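Glutathione S-transferase (Cupriavidus metallidurans, PDB 4MK3) binds the sulfinic acid form of glutathione and probably catalyses the conjugation of glutathione to electrophilic substrates. Local coordinates at residues M23-R35 with L41-E53. Residues are numbered along the deposited sequence; the frame is centred on the assembly and turned at random.
Sequences MKLYASQTSPYAR and LAEKKIDYEMIEE. With GSF (L-gamma-glutamyl-3-sulfino-L-alanylglycine), chain E.
I51 lies alongside Y26 with its CD1 methyl over one face of the phenol ring, 4.1 Å from the centroid, a CH-pi contact. The same methyl also touches K24, meeting CD at 3.6 Å, so one methyl bridges the tyrosine and the lysine chain; CG1 anti to the carbonyl carbon (chi1 -57°) carries CD1 there. Next along, K24 and E49 run side by side, and their salt bridge is long, NZ to OE1 4.0 Å.

On the face with L25 and A27, Y48 CD2 approaches L25 CB obliquely, while L41 CD1 sits over the centre of the Y48 ring. M50 bends at chi2 (70°), and its CE methyl reaches A27 CB at 3.7 Å. Beyond it, Q29 NE2 donates to the anti lone pair of E52 OE1 at 3.0 Å, the oxygen lying nearly in the amide plane. Five backbone hydrogen bonds, from E49 N to M23 O through E53 N to A27 O, join the parallel strands.

Past strand 24-27, S31 caps helix 32-44 by accepting from A34 N, and its OG stands 2.4 Å from O2S of the bound glutathione sulfinic acid, a hydrogen bond so short that its exact length is doubtful. Y33 lays its ring face against the ligand's glutamyl carbons, Y33 CG to the ligand's CG1 3.8 Å, with its OH hydrogen-bonded to D124; an alanine here would probably leave those carbons without their flat backing and D124 without its phenol partner. Strand 24-27, helix 32-44 and strand 49-52 form the opening beta-alpha-beta unit of the thioredoxin-like glutathione-binding domain of glutathione transferases.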
# COMPACT_ATOMS: atom_id res chain seq x y z
N MET A 23 4.18 0.51 -23.67
CA MET A 23 3.55 0.72 -22.34
C MET A 23 3.29 2.20 -22.07
O MET A 23 4.09 3.06 -22.46
CB MET A 23 4.46 0.23 -21.22
CG MET A 23 4.78 -1.24 -21.23
SD MET A 23 5.71 -1.69 -19.75
CE MET A 23 6.71 -0.26 -19.49
N LYS A 24 2.21 2.47 -21.36
CA LYS A 24 1.83 3.83 -20.98
C LYS A 24 1.79 3.95 -19.48
O LYS A 24 1.20 3.12 -18.80
CB LYS A 24 0.45 4.19 -21.54
CG LYS A 24 0.39 4.27 -23.05
CD LYS A 24 -1.05 4.44 -23.51
CE LYS A 24 -1.14 4.52 -25.02
NZ LYS A 24 -0.58 3.30 -25.67
N LEU A 25 2.41 5.01 -18.96
CA LEU A 25 2.32 5.30 -17.54
C LEU A 25 1.48 6.54 -17.33
O LEU A 25 1.85 7.64 -17.76
CB LEU A 25 3.69 5.52 -16.90
CG LEU A 25 3.66 5.70 -15.39
CD1 LEU A 25 3.40 4.41 -14.67
CD2 LEU A 25 4.98 6.34 -14.90
N TYR A 26 0.34 6.35 -16.67
CA TYR A 26 -0.51 7.42 -16.24
C TYR A 26 0.01 7.89 -14.90
O TYR A 26 0.13 7.13 -13.95
CB TYR A 26 -1.98 6.96 -16.14
CG TYR A 26 -2.62 6.79 -17.48
CD1 TYR A 26 -2.45 5.63 -18.20
CD2 TYR A 26 -3.35 7.83 -18.05
CE1 TYR A 26 -3.02 5.48 -19.44
CE2 TYR A 26 -3.91 7.70 -19.29
CZ TYR A 26 -3.74 6.53 -19.99
OH TYR A 26 -4.35 6.46 -21.23
N ALA A 27 0.34 9.17 -14.85
CA ALA A 27 1.11 9.70 -13.74
C ALA A 27 1.00 11.19 -13.72
O ALA A 27 0.32 11.77 -14.52
CB ALA A 27 2.55 9.27 -13.87
N SER A 28 1.70 11.83 -12.79
CA SER A 28 1.85 13.27 -12.82
C SER A 28 3.31 13.53 -12.48
O SER A 28 4.01 12.64 -11.98
CB SER A 28 0.93 13.95 -11.83
OG SER A 28 1.40 13.72 -10.51
N GLN A 29 3.76 14.74 -12.79
CA GLN A 29 5.16 15.09 -12.57
C GLN A 29 5.44 15.40 -11.11
O GLN A 29 6.61 15.50 -10.71
CB GLN A 29 5.55 16.29 -13.44
CG GLN A 29 5.45 16.05 -14.95
CD GLN A 29 6.64 15.28 -15.52
OE1 GLN A 29 7.72 15.26 -14.94
NE2 GLN A 29 6.44 14.65 -16.68
N THR A 30 4.39 15.54 -10.30
CA THR A 30 4.56 15.83 -8.87
C THR A 30 4.36 14.60 -7.99
O THR A 30 4.94 14.53 -6.91
CB THR A 30 3.57 16.93 -8.39
OG1 THR A 30 2.23 16.58 -8.77
CG2 THR A 30 3.93 18.25 -9.01
N SER A 31 3.59 13.61 -8.46
CA SER A 31 3.23 12.45 -7.65
C SER A 31 4.49 11.72 -7.18
O SER A 31 5.27 11.27 -8.01
CB SER A 31 2.35 11.46 -8.43
OG SER A 31 2.27 10.19 -7.77
N PRO A 32 4.66 11.59 -5.85
CA PRO A 32 5.89 10.92 -5.39
C PRO A 32 5.84 9.42 -5.58
O PRO A 32 6.88 8.77 -5.77
CB PRO A 32 5.94 11.31 -3.91
CG PRO A 32 4.54 11.57 -3.52
CD PRO A 32 3.88 12.16 -4.74
N TYR A 33 4.64 8.84 -5.57
CA TYR A 33 4.48 7.43 -5.88
C TYR A 33 4.80 7.18 -7.34
O TYR A 33 5.42 6.17 -7.69
CB TYR A 33 3.05 6.95 -5.58
CG TYR A 33 2.51 7.26 -4.19
CD1 TYR A 33 2.72 6.41 -3.12
CD2 TYR A 33 1.72 8.37 -3.99
CE1 TYR A 33 2.17 6.70 -1.87
CE2 TYR A 33 1.18 8.67 -2.78
CZ TYR A 33 1.40 7.84 -1.73
OH TYR A 33 0.83 8.15 -0.52
N ALA A 34 4.34 8.07 -8.21
CA ALA A 34 4.67 7.95 -9.61
C ALA A 34 6.16 8.20 -9.84
O ALA A 34 6.78 7.57 -10.70
CB ALA A 34 3.84 8.90 -10.45
N ARG A 35 6.76 9.08 -9.03
CA ARG A 35 8.19 9.34 -9.20
C ARG A 35 9.00 8.09 -8.89
O ARG A 35 9.96 7.78 -9.58
CB ARG A 35 8.69 10.50 -8.34
CG ARG A 35 10.14 10.86 -8.69
CD ARG A 35 10.74 11.84 -7.74
NE ARG A 35 12.01 12.36 -8.24
CZ ARG A 35 12.69 13.32 -7.66
NH1 ARG A 35 12.27 13.82 -6.51
NH2 ARG A 35 13.79 13.78 -8.22
N LEU A 41 11.84 2.83 -13.68
CA LEU A 41 11.89 2.66 -15.13
C LEU A 41 13.15 3.25 -15.75
O LEU A 41 13.74 2.67 -16.66
CB LEU A 41 10.65 3.25 -15.80
CG LEU A 41 9.36 2.52 -15.43
CD1 LEU A 41 8.14 3.34 -15.78
CD2 LEU A 41 9.28 1.19 -16.16
N ALA A 42 13.59 4.39 -15.25
CA ALA A 42 14.82 5.00 -15.74
C ALA A 42 16.05 4.16 -15.39
O ALA A 42 16.92 3.94 -16.22
CB ALA A 42 14.96 6.39 -15.17
N GLU A 43 16.11 3.70 -14.14
CA GLU A 43 17.25 2.88 -13.72
C GLU A 43 17.35 1.61 -14.56
O GLU A 43 18.46 1.17 -14.90
CB GLU A 43 17.13 2.50 -12.24
CG GLU A 43 17.18 3.65 -11.25
CD GLU A 43 18.55 4.24 -11.00
OE1 GLU A 43 19.55 3.70 -11.52
OE2 GLU A 43 18.63 5.24 -10.25
N LYS A 44 16.19 1.04 -14.92
CA LYS A 44 16.10 -0.22 -15.68
C LYS A 44 16.24 -0.01 -17.20
O LYS A 44 16.34 -0.98 -17.97
CB LYS A 44 14.76 -0.89 -15.41
CG LYS A 44 14.41 -1.20 -13.96
CD LYS A 44 15.28 -2.23 -13.37
CE LYS A 44 15.13 -3.60 -14.03
NZ LYS A 44 15.97 -4.54 -13.27
N LYS A 45 16.22 1.25 -17.62
CA LYS A 45 16.28 1.61 -19.04
C LYS A 45 15.12 1.02 -19.83
O LYS A 45 15.28 0.52 -20.95
CB LYS A 45 17.63 1.21 -19.62
CG LYS A 45 18.81 1.83 -18.89
CD LYS A 45 20.13 1.41 -19.51
CE LYS A 45 21.31 1.96 -18.72
NZ LYS A 45 21.31 3.46 -18.69
N ILE A 46 13.94 1.08 -19.22
CA ILE A 46 12.71 0.62 -19.85
C ILE A 46 11.97 1.80 -20.47
O ILE A 46 11.65 2.77 -19.79
CB ILE A 46 11.81 -0.08 -18.83
CG1 ILE A 46 12.54 -1.30 -18.27
CG2 ILE A 46 10.49 -0.51 -19.47
CD1 ILE A 46 11.91 -1.84 -17.01
N ASP A 47 11.67 1.69 -21.76
CA ASP A 47 11.00 2.76 -22.48
C ASP A 47 9.50 2.69 -22.21
O ASP A 47 8.94 1.60 -22.06
CB ASP A 47 11.28 2.69 -23.98
CG ASP A 47 12.65 3.23 -24.33
OD1 ASP A 47 12.99 4.36 -23.89
OD2 ASP A 47 13.40 2.53 -25.04
N TYR A 48 8.88 3.85 -22.10
CA TYR A 48 7.44 3.95 -21.84
C TYR A 48 6.95 5.33 -22.23
O TYR A 48 7.75 6.27 -22.35
CB TYR A 48 7.11 3.67 -20.38
CG TYR A 48 7.62 4.76 -19.43
CD1 TYR A 48 8.95 4.82 -19.06
CD2 TYR A 48 6.75 5.71 -18.92
CE1 TYR A 48 9.39 5.80 -18.22
CE2 TYR A 48 7.19 6.71 -18.09
CZ TYR A 48 8.52 6.75 -17.74
OH TYR A 48 8.98 7.74 -16.89
N GLU A 49 5.65 5.44 -22.51
CA GLU A 49 5.02 6.71 -22.80
C GLU A 49 4.50 7.29 -21.50
O GLU A 49 3.80 6.61 -20.76
CB GLU A 49 3.86 6.53 -23.77
CG GLU A 49 3.12 7.81 -24.11
CD GLU A 49 1.98 7.58 -25.08
OE1 GLU A 49 1.87 6.46 -25.63
OE2 GLU A 49 1.19 8.53 -25.28
N MET A 50 4.86 8.53 -21.22
CA MET A 50 4.42 9.24 -20.04
C MET A 50 3.14 9.99 -20.38
O MET A 50 3.12 10.75 -21.34
CB MET A 50 5.50 10.24 -19.60
CG MET A 50 5.10 11.15 -18.45
SD MET A 50 4.95 10.28 -16.88
CE MET A 50 4.65 11.64 -15.74
N ILE A 51 2.08 9.77 -19.60
CA ILE A 51 0.82 10.47 -19.83
C ILE A 51 0.42 11.20 -18.55
O ILE A 51 0.07 10.55 -17.56
CB ILE A 51 -0.32 9.53 -20.27
CG1 ILE A 51 0.09 8.76 -21.53
CG2 ILE A 51 -1.59 10.34 -20.56
CD1 ILE A 51 -0.93 7.74 -22.00
N GLU A 52 0.50 12.53 -18.55
CA GLU A 52 0.16 13.29 -17.36
C GLU A 52 -1.35 13.24 -17.23
O GLU A 52 -2.06 13.52 -18.20
CB GLU A 52 0.61 14.76 -17.44
CG GLU A 52 2.11 14.98 -17.29
CD GLU A 52 2.87 14.84 -18.59
OE1 GLU A 52 4.11 14.66 -18.55
OE2 GLU A 52 2.23 14.94 -19.66
N GLU A 53 -1.82 12.91 -16.03
CA GLU A 53 -3.25 12.79 -15.76
C GLU A 53 -3.52 13.47 -14.42
O GLU A 53 -2.88 13.12 -13.42
CB GLU A 53 -3.59 11.30 -15.68
CG GLU A 53 -5.05 10.99 -15.42
CD GLU A 53 -5.98 11.48 -16.52
OE1 GLU A 53 -5.54 11.66 -17.69
OE2 GLU A 53 -7.16 11.73 -16.21
CB1 GSF E . -1.11 5.52 -3.75
CG1 GSF E . -1.13 6.44 -4.96
CD1 GSF E . -1.85 7.74 -4.69
OE1 GSF E . -2.51 7.96 -3.69
C1 GSF E . 0.44 3.86 -4.75
O11 GSF E . 0.63 4.10 -5.97
O12 GSF E . 1.41 3.48 -4.04
N1 GSF E . -1.09 3.20 -2.98
CA1 GSF E . -0.92 4.06 -4.15
N2 GSF E . -1.72 8.73 -5.66
CA2 GSF E . -2.41 9.97 -5.53
CB2 GSF E . -1.70 11.02 -6.32
SG2 GSF E . -0.25 11.64 -5.56
O1S GSF E . -0.02 12.98 -6.13
O2S GSF E . 0.88 10.69 -5.84
C2 GSF E . -3.76 9.90 -6.21
O2 GSF E . -3.87 9.44 -7.34
N3 GSF E . -4.86 10.39 -5.51
CA3 GSF E . -6.15 10.40 -6.14
C3 GSF E . -7.26 9.93 -5.19
O31 GSF E . -8.46 10.11 -5.55
O32 GSF E . -6.99 9.40 -4.09